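PDB 2F5X: BugD from Bordetella pertussis Tohama I, which probably serves as the periplasmic solute receptor of a tripartite tricarboxylate transporter family uptake system, and binds aspartic acid. Local coordinates for residues V19-P24 with N33-L38; N124-L129 with D226-K231; N179-K184 with G203-Y208; N195-I200 with P217-L222. All coordinates share one frame; numbering follows the deposited sequence.

Contact 1 of 4, residues V19-P24 with N33-L38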
loop_
_atom_site.group_PDB
_atom_site.type_symbol
_atom_site.label_atom_id
_atom_site.label_comp_id
_atom_site.label_asym_id
_atom_site.label_seq_id
_atom_site.Cartn_x
_atom_site.Cartn_y
_atom_site.Cartn_z
ATOM N N VAL A 19 -16.761 -6.671 13.879
ATOM C CA VAL A 19 -16.691 -6.233 12.484
ATOM C C VAL A 19 -15.425 -6.801 11.862
ATOM O O VAL A 19 -14.330 -6.630 12.411
ATOM C CB VAL A 19 -16.671 -4.696 12.393
ATOM C CG1 VAL A 19 -16.439 -4.219 10.951
ATOM C CG2 VAL A 19 -17.969 -4.111 12.941
ATOM N N ASN A 20 -15.580 -7.472 10.724
ATOM C CA ASN A 20 -14.429 -8.013 9.994
ATOM C C ASN A 20 -13.841 -6.978 9.066
ATOM O O ASN A 20 -14.563 -6.397 8.246
ATOM C CB ASN A 20 -14.823 -9.248 9.189
ATOM C CG ASN A 20 -15.305 -10.394 10.069
ATOM O OD1 ASN A 20 -16.331 -11.024 9.785
ATOM N ND2 ASN A 20 -14.569 -10.673 11.137
HETATM N N MSE A 21 -12.534 -6.755 9.207
HETATM C CA MSE A 21 -11.805 -5.824 8.355
HETATM C C MSE A 21 -10.888 -6.640 7.455
HETATM O O MSE A 21 -9.943 -7.274 7.923
HETATM C CB MSE A 21 -11.001 -4.838 9.203
HETATM C CG MSE A 21 -9.820 -4.189 8.477
HETATM SE SE MSE A 21 -9.025 -2.746 9.501
HETATM C CE MSE A 21 -10.430 -1.772 9.252
ATOM N N VAL A 22 -11.188 -6.639 6.164
ATOM C CA VAL A 22 -10.396 -7.394 5.196
ATOM C C VAL A 22 -9.199 -6.574 4.726
ATOM O O VAL A 22 -9.350 -5.434 4.272
ATOM C CB VAL A 22 -11.273 -7.823 3.986
ATOM C CG1 VAL A 22 -10.433 -8.475 2.857
ATOM C CG2 VAL A 22 -12.419 -8.742 4.463
ATOM N N VAL A 23 -8.020 -7.178 4.840
ATOM C CA VAL A 23 -6.771 -6.641 4.311
ATOM C C VAL A 23 -6.378 -7.568 3.156
ATOM O O VAL A 23 -6.115 -8.746 3.394
ATOM C CB VAL A 23 -5.677 -6.675 5.407
ATOM C CG1 VAL A 23 -4.288 -6.402 4.823
ATOM C CG2 VAL A 23 -6.003 -5.671 6.496
ATOM N N PRO A 24 -6.402 -7.090 1.908
ATOM C CA PRO A 24 -6.120 -7.957 0.749
ATOM C C PRO A 24 -4.668 -8.415 0.548
ATOM O O PRO A 24 -4.231 -8.595 -0.595
ATOM C CB PRO A 24 -6.575 -7.092 -0.434
ATOM C CG PRO A 24 -7.599 -6.129 0.195
ATOM C CD PRO A 24 -6.849 -5.752 1.476
ATOM N N ASN A 33 -0.096 -4.153 9.169
ATOM C CA ASN A 33 0.409 -3.361 10.293
ATOM C C ASN A 33 -0.507 -2.170 10.568
ATOM O O ASN A 33 -0.842 -1.893 11.720
ATOM C CB ASN A 33 1.842 -2.883 10.034
ATOM C CG ASN A 33 2.868 -4.013 10.115
ATOM O OD1 ASN A 33 2.592 -5.088 10.649
ATOM N ND2 ASN A 33 4.065 -3.762 9.597
ATOM N N VAL A 34 -0.916 -1.473 9.507
ATOM C CA VAL A 34 -1.843 -0.352 9.651
ATOM C C VAL A 34 -3.177 -0.853 10.211
ATOM O O VAL A 34 -3.724 -0.287 11.155
ATOM C CB VAL A 34 -2.072 0.372 8.300
ATOM C CG1 VAL A 34 -3.161 1.442 8.430
ATOM C CG2 VAL A 34 -0.780 0.996 7.796
ATOM N N ALA A 35 -3.680 -1.934 9.618
ATOM C CA ALA A 35 -4.990 -2.470 9.959
ATOM C C ALA A 35 -5.077 -2.889 11.415
ATOM O O ALA A 35 -6.048 -2.574 12.094
ATOM C CB ALA A 35 -5.326 -3.647 9.048
ATOM N N ARG A 36 -4.054 -3.578 11.915
ATOM C CA ARG A 36 -4.151 -4.084 13.277
ATOM C C ARG A 36 -4.056 -2.971 14.316
ATOM O O ARG A 36 -4.723 -3.028 15.351
ATOM C CB ARG A 36 -3.180 -5.233 13.512
ATOM C CG ARG A 36 -3.698 -6.495 12.801
ATOM C CD ARG A 36 -2.808 -7.686 12.848
ATOM N NE ARG A 36 -3.201 -8.683 11.852
ATOM C CZ ARG A 36 -3.908 -9.776 12.114
ATOM N NH1 ARG A 36 -4.333 -10.032 13.355
ATOM N NH2 ARG A 36 -4.195 -10.617 11.129
ATOM N N SER A 37 -3.277 -1.935 14.019
ATOM C CA SER A 37 -3.215 -0.778 14.905
ATOM C C SER A 37 -4.529 0.004 14.880
ATOM O O SER A 37 -5.026 0.419 15.927
ATOM C CB SER A 37 -2.039 0.124 14.541
ATOM O OG SER A 37 -0.819 -0.543 14.832
ATOM N N LEU A 38 -5.089 0.187 13.686
ATOM C CA LEU A 38 -6.365 0.883 13.530
ATOM C C LEU A 38 -7.530 0.112 14.159
ATOM O O LEU A 38 -8.432 0.706 14.773
ATOM C CB LEU A 38 -6.649 1.155 12.048
ATOM C CG LEU A 38 -7.922 1.957 11.747
ATOM C CD1 LEU A 38 -7.907 3.316 12.449
ATOM C CD2 LEU A 38 -8.073 2.116 10.254
#

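Contact 2 of 4, residues N124-L129 with D226-K231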
loop_
_atom_site.group_PDB
_atom_site.type_symbol
_atom_site.label_atom_id
_atom_site.label_comp_id
_atom_site.label_asym_id
_atom_site.label_seq_id
_atom_site.Cartn_x
_atom_site.Cartn_y
_atom_site.Cartn_z
ATOM N N ASN A 124 26.082 0.430 -3.022
ATOM C CA ASN A 124 25.914 1.055 -1.715
ATOM C C ASN A 124 25.121 2.348 -1.731
ATOM O O ASN A 124 24.808 2.881 -0.675
ATOM C CB ASN A 124 27.281 1.282 -1.060
ATOM C CG ASN A 124 27.909 -0.012 -0.593
ATOM O OD1 ASN A 124 27.205 -0.962 -0.284
ATOM N ND2 ASN A 124 29.235 -0.055 -0.540
ATOM N N ASN A 125 24.777 2.836 -2.924
ATOM C CA ASN A 125 23.992 4.068 -3.041
ATOM C C ASN A 125 23.132 4.058 -4.305
ATOM O O ASN A 125 23.289 3.168 -5.154
ATOM C CB ASN A 125 24.895 5.319 -2.955
ATOM C CG ASN A 125 25.879 5.423 -4.119
ATOM O OD1 ASN A 125 25.491 5.357 -5.274
ATOM N ND2 ASN A 125 27.155 5.613 -3.808
ATOM N N ILE A 126 22.208 5.012 -4.416
ATOM C CA ILE A 126 21.248 5.002 -5.525
ATOM C C ILE A 126 21.908 5.175 -6.907
ATOM O O ILE A 126 21.473 4.551 -7.875
ATOM C CB ILE A 126 20.086 6.022 -5.283
ATOM C CG1 ILE A 126 18.994 5.923 -6.367
ATOM C CG2 ILE A 126 20.604 7.466 -5.169
ATOM C CD1 ILE A 126 18.303 4.559 -6.484
ATOM N N LYS A 127 22.960 5.992 -6.994
ATOM C CA LYS A 127 23.691 6.146 -8.252
ATOM C C LYS A 127 24.292 4.803 -8.672
ATOM O O LYS A 127 24.131 4.369 -9.820
ATOM C CB LYS A 127 24.792 7.207 -8.132
ATOM C CG LYS A 127 25.557 7.411 -9.431
ATOM C CD LYS A 127 26.624 8.487 -9.293
ATOM C CE LYS A 127 27.298 8.738 -10.635
ATOM N NZ LYS A 127 28.335 7.709 -10.910
ATOM N N GLU A 128 24.964 4.144 -7.730
ATOM C CA GLU A 128 25.564 2.843 -7.994
ATOM C C GLU A 128 24.526 1.778 -8.246
ATOM O O GLU A 128 24.771 0.866 -9.034
ATOM C CB GLU A 128 26.452 2.402 -6.849
ATOM C CG GLU A 128 27.696 3.236 -6.724
ATOM C CD GLU A 128 28.272 3.190 -5.332
ATOM O OE1 GLU A 128 27.738 2.447 -4.476
ATOM O OE2 GLU A 128 29.260 3.904 -5.098
ATOM N N LEU A 129 23.375 1.886 -7.585
ATOM C CA LEU A 129 22.285 0.945 -7.840
ATOM C C LEU A 129 21.828 0.989 -9.293
ATOM O O LEU A 129 21.694 -0.059 -9.940
ATOM C CB LEU A 129 21.089 1.187 -6.904
ATOM C CG LEU A 129 19.862 0.305 -7.183
ATOM C CD1 LEU A 129 20.133 -1.155 -6.828
ATOM C CD2 LEU A 129 18.626 0.801 -6.445
ATOM N N ASP A 226 13.377 11.900 -6.433
ATOM C CA ASP A 226 13.319 13.219 -7.072
ATOM C C ASP A 226 14.673 13.946 -7.013
ATOM O O ASP A 226 15.147 14.470 -8.032
ATOM C CB ASP A 226 12.192 14.053 -6.441
ATOM C CG ASP A 226 12.050 15.425 -7.061
ATOM O OD1 ASP A 226 11.646 15.523 -8.245
ATOM O OD2 ASP A 226 12.292 16.471 -6.424
ATOM N N GLU A 227 15.306 13.951 -5.838
ATOM C CA GLU A 227 16.600 14.627 -5.672
ATOM C C GLU A 227 17.752 13.820 -6.278
ATOM O O GLU A 227 18.856 14.337 -6.477
ATOM C CB GLU A 227 16.874 14.958 -4.193
ATOM C CG GLU A 227 17.480 13.815 -3.381
ATOM C CD GLU A 227 17.683 14.172 -1.920
ATOM O OE1 GLU A 227 18.724 14.790 -1.596
ATOM O OE2 GLU A 227 16.806 13.841 -1.092
ATOM N N SER A 228 17.487 12.549 -6.561
ATOM C CA SER A 228 18.481 11.662 -7.151
ATOM C C SER A 228 18.504 11.713 -8.679
ATOM O O SER A 228 19.261 10.975 -9.317
ATOM C CB SER A 228 18.285 10.232 -6.634
ATOM O OG SER A 228 18.308 10.221 -5.216
ATOM N N GLY A 229 17.685 12.593 -9.262
ATOM C CA GLY A 229 17.661 12.786 -10.703
ATOM C C GLY A 229 16.417 12.281 -11.417
ATOM O O GLY A 229 16.255 12.514 -12.623
ATOM N N TYR A 230 15.547 11.595 -10.679
ATOM C CA TYR A 230 14.316 11.026 -11.238
ATOM C C TYR A 230 13.150 11.978 -10.984
ATOM O O TYR A 230 12.344 11.781 -10.075
ATOM C CB TYR A 230 14.069 9.610 -10.674
ATOM C CG TYR A 230 15.264 8.694 -10.868
ATOM C CD1 TYR A 230 15.455 8.007 -12.072
ATOM C CD2 TYR A 230 16.220 8.541 -9.865
ATOM C CE1 TYR A 230 16.568 7.188 -12.270
ATOM C CE2 TYR A 230 17.332 7.722 -10.054
ATOM C CZ TYR A 230 17.493 7.045 -11.251
ATOM O OH TYR A 230 18.595 6.245 -11.431
ATOM N N LYS A 231 13.093 13.034 -11.795
ATOM C CA LYS A 231 12.096 14.093 -11.646
ATOM C C LYS A 231 10.680 13.519 -11.695
ATOM O O LYS A 231 10.350 12.755 -12.601
ATOM C CB LYS A 231 12.298 15.158 -12.737
ATOM C CG LYS A 231 11.260 16.276 -12.755
ATOM C CD LYS A 231 11.209 16.960 -14.119
ATOM C CE LYS A 231 11.365 18.462 -13.980
ATOM N NZ LYS A 231 12.371 19.010 -14.934
HETATM O O HOH W 1 20.617 6.768 -9.860
#

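Contact 3 of 4, residues N179-K184 with G203-Y208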
loop_
_atom_site.group_PDB
_atom_site.type_symbol
_atom_site.label_atom_id
_atom_site.label_comp_id
_atom_site.label_asym_id
_atom_site.label_seq_id
_atom_site.Cartn_x
_atom_site.Cartn_y
_atom_site.Cartn_z
ATOM N N ASN A 179 10.505 -11.782 3.545
ATOM C CA ASN A 179 11.114 -13.040 3.980
ATOM C C ASN A 179 12.153 -13.510 2.963
ATOM O O ASN A 179 13.274 -13.869 3.326
ATOM C CB ASN A 179 10.055 -14.136 4.146
ATOM C CG ASN A 179 9.188 -13.953 5.374
ATOM O OD1 ASN A 179 7.966 -14.180 5.321
ATOM N ND2 ASN A 179 9.801 -13.563 6.495
ATOM N N ASP A 180 11.770 -13.514 1.690
ATOM C CA ASP A 180 12.670 -13.966 0.640
ATOM C C ASP A 180 13.833 -12.997 0.435
ATOM O O ASP A 180 14.958 -13.428 0.159
ATOM C CB ASP A 180 11.922 -14.200 -0.673
ATOM C CG ASP A 180 11.407 -15.620 -0.809
ATOM O OD1 ASP A 180 11.509 -16.404 0.161
ATOM O OD2 ASP A 180 10.897 -16.042 -1.862
ATOM N N LEU A 181 13.574 -11.697 0.572
ATOM C CA LEU A 181 14.643 -10.708 0.430
ATOM C C LEU A 181 15.676 -10.888 1.542
ATOM O O LEU A 181 16.888 -10.924 1.287
ATOM C CB LEU A 181 14.072 -9.285 0.443
ATOM C CG LEU A 181 15.039 -8.150 0.106
ATOM C CD1 LEU A 181 15.108 -7.955 -1.388
ATOM C CD2 LEU A 181 14.561 -6.859 0.762
ATOM N N LEU A 182 15.192 -11.036 2.774
ATOM C CA LEU A 182 16.074 -11.300 3.910
ATOM C C LEU A 182 16.824 -12.615 3.736
ATOM O O LEU A 182 17.975 -12.738 4.168
ATOM C CB LEU A 182 15.294 -11.306 5.229
ATOM C CG LEU A 182 14.711 -9.968 5.682
ATOM C CD1 LEU A 182 13.770 -10.183 6.867
ATOM C CD2 LEU A 182 15.796 -8.969 6.042
ATOM N N GLY A 183 16.184 -13.576 3.077
ATOM C CA GLY A 183 16.776 -14.883 2.825
ATOM C C GLY A 183 17.674 -14.912 1.603
ATOM O O GLY A 183 18.216 -15.969 1.259
ATOM N N LYS A 184 17.832 -13.750 0.965
ATOM C CA LYS A 184 18.649 -13.587 -0.247
ATOM C C LYS A 184 18.138 -14.412 -1.437
ATOM O O LYS A 184 18.911 -14.763 -2.331
ATOM C CB LYS A 184 20.149 -13.847 0.056
ATOM C CG LYS A 184 20.676 -12.907 1.136
ATOM C CD LYS A 184 22.046 -13.262 1.669
ATOM C CE LYS A 184 22.468 -12.210 2.689
ATOM N NZ LYS A 184 23.885 -12.374 3.125
ATOM N N GLY A 203 19.926 -2.287 9.723
ATOM C CA GLY A 203 20.963 -2.602 8.743
ATOM C C GLY A 203 20.825 -3.966 8.092
ATOM O O GLY A 203 21.773 -4.462 7.479
ATOM N N LYS A 204 19.650 -4.580 8.215
ATOM C CA LYS A 204 19.427 -5.926 7.692
ATOM C C LYS A 204 19.232 -5.943 6.180
ATOM O O LYS A 204 19.515 -6.946 5.530
ATOM C CB LYS A 204 18.236 -6.589 8.383
ATOM C CG LYS A 204 18.548 -7.132 9.774
ATOM C CD LYS A 204 17.280 -7.594 10.495
ATOM C CE LYS A 204 16.799 -8.952 9.988
ATOM N NZ LYS A 204 15.319 -9.182 10.195
ATOM N N VAL A 205 18.741 -4.844 5.620
ATOM C CA VAL A 205 18.639 -4.718 4.163
ATOM C C VAL A 205 19.410 -3.485 3.703
ATOM O O VAL A 205 19.644 -2.578 4.496
ATOM C CB VAL A 205 17.164 -4.628 3.685
ATOM C CG1 VAL A 205 16.404 -5.899 4.055
ATOM C CG2 VAL A 205 16.450 -3.378 4.245
ATOM N N LYS A 206 19.796 -3.458 2.430
ATOM C CA LYS A 206 20.386 -2.262 1.825
ATOM C C LYS A 206 19.263 -1.298 1.499
ATOM O O LYS A 206 18.190 -1.718 1.049
ATOM C CB LYS A 206 21.166 -2.608 0.549
ATOM C CG LYS A 206 22.410 -3.478 0.783
ATOM C CD LYS A 206 23.547 -2.667 1.358
ATOM C CE LYS A 206 24.556 -2.317 0.287
ATOM N NZ LYS A 206 25.656 -3.315 0.086
ATOM N N ALA A 207 19.481 -0.009 1.753
ATOM C CA ALA A 207 18.427 0.977 1.524
ATOM C C ALA A 207 18.981 2.129 0.701
ATOM O O ALA A 207 20.039 2.661 1.024
ATOM C CB ALA A 207 17.848 1.469 2.860
ATOM N N TYR A 208 18.267 2.507 -0.361
ATOM C CA TYR A 208 18.826 3.416 -1.374
ATOM C C TYR A 208 18.139 4.767 -1.524
ATOM O O TYR A 208 18.796 5.779 -1.769
ATOM C CB TYR A 208 18.862 2.714 -2.730
ATOM C CG TYR A 208 19.713 1.468 -2.713
ATOM C CD1 TYR A 208 21.104 1.546 -2.838
ATOM C CD2 TYR A 208 19.132 0.209 -2.559
ATOM C CE1 TYR A 208 21.894 0.394 -2.832
ATOM C CE2 TYR A 208 19.914 -0.942 -2.538
ATOM C CZ TYR A 208 21.291 -0.841 -2.668
ATOM O OH TYR A 208 22.052 -1.986 -2.646
#

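Contact 4 of 4, residues N195-I200 with P217-L222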
loop_
_atom_site.group_PDB
_atom_site.type_symbol
_atom_site.label_atom_id
_atom_site.label_comp_id
_atom_site.label_asym_id
_atom_site.label_seq_id
_atom_site.Cartn_x
_atom_site.Cartn_y
_atom_site.Cartn_z
ATOM N N ASN A 195 6.479 -1.444 6.423
ATOM C CA ASN A 195 7.092 -2.776 6.390
ATOM C C ASN A 195 8.624 -2.783 6.420
ATOM O O ASN A 195 9.242 -3.764 6.881
ATOM C CB ASN A 195 6.587 -3.581 5.182
ATOM C CG ASN A 195 6.832 -5.077 5.332
ATOM O OD1 ASN A 195 6.498 -5.672 6.363
ATOM N ND2 ASN A 195 7.418 -5.690 4.305
ATOM N N THR A 196 9.244 -1.707 5.941
ATOM C CA THR A 196 10.697 -1.722 5.737
ATOM C C THR A 196 11.500 -1.034 6.832
ATOM O O THR A 196 12.697 -1.282 6.945
ATOM C CB THR A 196 11.097 -1.076 4.403
ATOM O OG1 THR A 196 10.724 0.307 4.415
ATOM C CG2 THR A 196 10.356 -1.692 3.234
ATOM N N THR A 197 10.866 -0.157 7.613
ATOM C CA THR A 197 11.605 0.651 8.594
ATOM C C THR A 197 12.468 -0.213 9.502
ATOM O O THR A 197 13.650 0.043 9.678
ATOM C CB THR A 197 10.647 1.486 9.457
ATOM O OG1 THR A 197 9.981 2.442 8.633
ATOM C CG2 THR A 197 11.426 2.354 10.442
ATOM N N GLN A 198 11.817 -1.218 10.077
ATOM C CA GLN A 198 12.379 -2.229 10.953
ATOM C C GLN A 198 13.680 -2.830 10.375
ATOM O O GLN A 198 14.734 -2.891 11.045
ATOM C CB GLN A 198 11.278 -3.313 11.152
ATOM C CG GLN A 198 9.836 -2.776 11.599
ATOM C CD GLN A 198 8.836 -2.445 10.454
ATOM O OE1 GLN A 198 9.194 -1.800 9.482
ATOM N NE2 GLN A 198 7.569 -2.865 10.611
ATOM N N GLN A 199 13.621 -3.236 9.114
ATOM C CA GLN A 199 14.754 -3.872 8.461
ATOM C C GLN A 199 15.822 -2.871 8.031
ATOM O O GLN A 199 17.003 -3.203 8.010
ATOM C CB GLN A 199 14.293 -4.683 7.247
ATOM C CG GLN A 199 13.065 -5.561 7.497
ATOM C CD GLN A 199 13.272 -6.580 8.596
ATOM O OE1 GLN A 199 14.405 -6.961 8.899
ATOM N NE2 GLN A 199 12.173 -7.023 9.206
ATOM N N ILE A 200 15.406 -1.664 7.667
ATOM C CA ILE A 200 16.363 -0.637 7.265
ATOM C C ILE A 200 17.187 -0.163 8.465
ATOM O O ILE A 200 18.417 -0.164 8.402
ATOM C CB ILE A 200 15.668 0.541 6.565
ATOM C CG1 ILE A 200 15.098 0.094 5.209
ATOM C CG2 ILE A 200 16.645 1.701 6.389
ATOM C CD1 ILE A 200 14.127 1.098 4.589
ATOM N N PRO A 217 11.524 11.691 7.509
ATOM C CA PRO A 217 12.247 12.128 8.715
ATOM C C PRO A 217 12.782 10.987 9.583
ATOM O O PRO A 217 13.830 11.151 10.210
ATOM C CB PRO A 217 11.196 12.938 9.490
ATOM C CG PRO A 217 10.190 13.326 8.489
ATOM C CD PRO A 217 10.164 12.256 7.441
ATOM N N THR A 218 12.087 9.852 9.612
ATOM C CA THR A 218 12.551 8.676 10.353
ATOM C C THR A 218 13.652 7.911 9.614
ATOM O O THR A 218 14.295 7.034 10.190
ATOM C CB THR A 218 11.390 7.723 10.646
ATOM O OG1 THR A 218 10.618 7.528 9.450
ATOM C CG2 THR A 218 10.419 8.353 11.633
ATOM N N LEU A 219 13.850 8.235 8.339
ATOM C CA LEU A 219 14.931 7.640 7.550
ATOM C C LEU A 219 15.719 8.751 6.839
ATOM O O LEU A 219 15.788 8.794 5.603
ATOM C CB LEU A 219 14.354 6.632 6.553
ATOM C CG LEU A 219 13.552 5.452 7.125
ATOM C CD1 LEU A 219 12.786 4.740 6.016
ATOM C CD2 LEU A 219 14.456 4.474 7.881
ATOM N N PRO A 220 16.314 9.644 7.630
ATOM C CA PRO A 220 16.827 10.919 7.111
ATOM C C PRO A 220 18.014 10.807 6.152
ATOM O O PRO A 220 18.268 11.770 5.432
ATOM C CB PRO A 220 17.220 11.686 8.383
ATOM C CG PRO A 220 17.469 10.642 9.402
ATOM C CD PRO A 220 16.536 9.514 9.081
ATOM N N ASP A 221 18.700 9.669 6.125
ATOM C CA ASP A 221 19.857 9.497 5.246
ATOM C C ASP A 221 19.514 8.966 3.861
ATOM O O ASP A 221 20.400 8.817 3.018
ATOM C CB ASP A 221 20.915 8.604 5.907
ATOM C CG ASP A 221 21.530 9.244 7.136
ATOM O OD1 ASP A 221 21.597 10.494 7.199
ATOM O OD2 ASP A 221 21.977 8.576 8.097
ATOM N N LEU A 222 18.240 8.689 3.604
ATOM C CA LEU A 222 17.852 8.203 2.283
ATOM C C LEU A 222 17.384 9.352 1.405
ATOM O O LEU A 222 16.442 10.067 1.768
ATOM C CB LEU A 222 16.759 7.134 2.387
ATOM C CG LEU A 222 17.062 5.884 3.234
ATOM C CD1 LEU A 222 15.862 4.930 3.188
ATOM C CD2 LEU A 222 18.342 5.172 2.795
HETATM O O HOH W 2 9.768 4.991 9.594
#

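Contact 1 of 4, residues V19-P24 with N33-L38
No aromatic ring or other flat side chain lies between Met21, Val23 and Ala35, so no face or edge stacking arises. The flat group closest at hand is the Ala35 carbonyl, whose O is 4.0 Å from Met21 SE. The rest is apolar. Met21, present as selenomethionine, brings SE to 3.8 Å from Ala35 CB. Val23 reaches the same methyl with CG2, 3.3 Å from Ala35 CB. That pair is tighter than normal van der Waals contact. The single methyl of Ala35 is thus met by two side chains of one strand, two residues apart on the same strand face. The Met21 chain starts extended, with CG anti to the backbone N (chi1 158°). It then bends at chi3 (-70°), which turns CE out of line with the rest of the chain. CE of Met21 ends 4.7 Å from Leu38 CD2, one helical turn beyond Ala35. Backbone bonds tie Met21 to Val51 and Asn20 to Ile77, so strand 19-23 lies between two parallel partners. Leu79 of strand 76-81 also touches Ala35. Val23 sits about 5 Å from the bound aspartic acid by its side chain. With only a methyl at Ala35, the CA atoms of Val23 and Ala35 are 7.2 Å apart, consistent with close packing of helix 30-46 on the strand. This is the strand-to-helix packing of a beta-alpha-beta unit, here strand 19-23, helix 30-46 and strand 50-54, beside the ligand pocket.

Contact 2 of 4, residues N124-L129 with D226-K231
Ile126 carries CG1 anti to its backbone nitrogen (chi1 -174°), and this places CG2 over Ser228. On the other side, Ser228 holds OG anti to its carbonyl carbon (chi1 -55°), which brings the hydroxyl in front of that methyl. CG2 of Ile126 is 3.6 Å from Ser228 OG. It is slightly farther from the Ser228 CB carbon. This is plain packing, since the hydroxyl has its hydrogen bond with Thr224 O. The second branch of the isoleucine meets Tyr230 more loosely: Ile126 CG1 is 4.4 Å from Tyr230 CE2 and approaches the ring obliquely. A water completes the link. It donates to Ile126 O at 3.1 Å and lies 2.6 Å from Tyr230 OH. The phenol therefore connects, through one water, to a carbonyl in the first turn of the helix. That turn is held by an N-cap. Asn125 OD1 accepts from Glu128 N at 2.8 Å, with a nearly straight N-H...O angle of 171°. Glu128 in turn takes Asn124 N on OE1 at 3.0 Å. The contact lies at the surface, where the start of helix 126-136 meets the long loop between strands 206-210 and 236-244. Met225 of that loop touches both Ile126 and Tyr230. The tyrosine also rests on Ala161 and Leu162 at the end of helix 150-162.

Contact 3 of 4, residues N179-K184 with G203-Y208
Leu181 and Leu182, in the last turn of helix 174-182, pack on Lys204 and Val205, which lead into strand 206-210. Each segment holds the positive-phi residue of a Schellman motif: Lys184 after helix 174-182 and Gly203 after helix 193-201. In the first of these, Lys184 N bonds to Leu181 O at 3.0 Å. The centre of the contact is one methyl, Val205 CG1. It meets Leu182 CD2 at 3.7 Å and Leu181 CD2 at 3.9 Å, so neighbouring leucines of one helical turn share it. Leu181 meets the valine at about a right angle, while Leu182 comes in at a slant. Leu182 also lies against the lysine. The Lys204 chain bends at chi3 (77°), and its CE carbon stands 4.1 Å from Leu182 CD2. The ammonium nitrogen NZ of Lys204 comes 3.8 Å from Leu182 CD1, but its hydrogen bond is with Gln199 OE1, on helix 193-201. Ile116 of strand 102-117 touches both Leu181 and Val205. These two are buried, whereas Lys204 is exposed. No hydrogen bond crosses between the segments. The chemistry is therefore shape fit among aliphatic groups. At the rim a lysine adds its methylenes to the packing, while its charged end is satisfied by the glutamine.

Contact 4 of 4, residues N195-I200 with P217-L222
Apolar packing between Ile200 and two leucines makes up most of this contact. Ile200 CG2 lies 3.8 Å from Leu219 CD2, and Ile200 CD1 lies 4.1 Å from Leu219 CD1. Two branches thus meet two branches, with the side chains crossing at about a right angle. CG1 of Ile200 stands anti to the carbonyl carbon (chi1 -68°), which leaves CG2 anti to the backbone N; CG2 and the CD1 end of the CG1 arm both meet the loop. Ile200 CD1 also lies 4.4 Å from Leu222 CD1. The loop lies between strands 206-210 and 236-244 and covers one side of helix 193-201. Its leucines are presented by a type I beta turn from Leu219 to Leu222, closed by Leu222 N to Leu219 O at 3.2 Å. Thr114 of strand 102-117 touches both Ile200 and Leu219, and Ala207 of strand 206-210 touches Ile200 and Leu222. The polar link runs through a water at one end of the contact. It donates to Thr197 OG1 at 2.7 Å and is 2.7 Å from Thr218 OG1. Thr197 OG1 is also hydrogen-bonded to Thr193 O, one turn back in the helix.

Contact 1 comes first along the chain and closes before the others open. Contacts 3 and 4 are nested in the loop closed by contact 2, and their segments alternate. The centres of contacts 1 and 2 are 34 Å apart, on opposite sides of the chain's centre. Contacts 2, 3 and 4 are closer, with centres 13 to 19 Å apart. Contacts 3 and 4 join where helix 193-201 passes into strand 206-210. Contact 1 touches contact 4 through Asn33 and Gln198. The arrangement is consistent with the two-lobed fold of periplasmic binding proteins: contact 1 in one lobe, the other three in the second, with aspartic acid bound between.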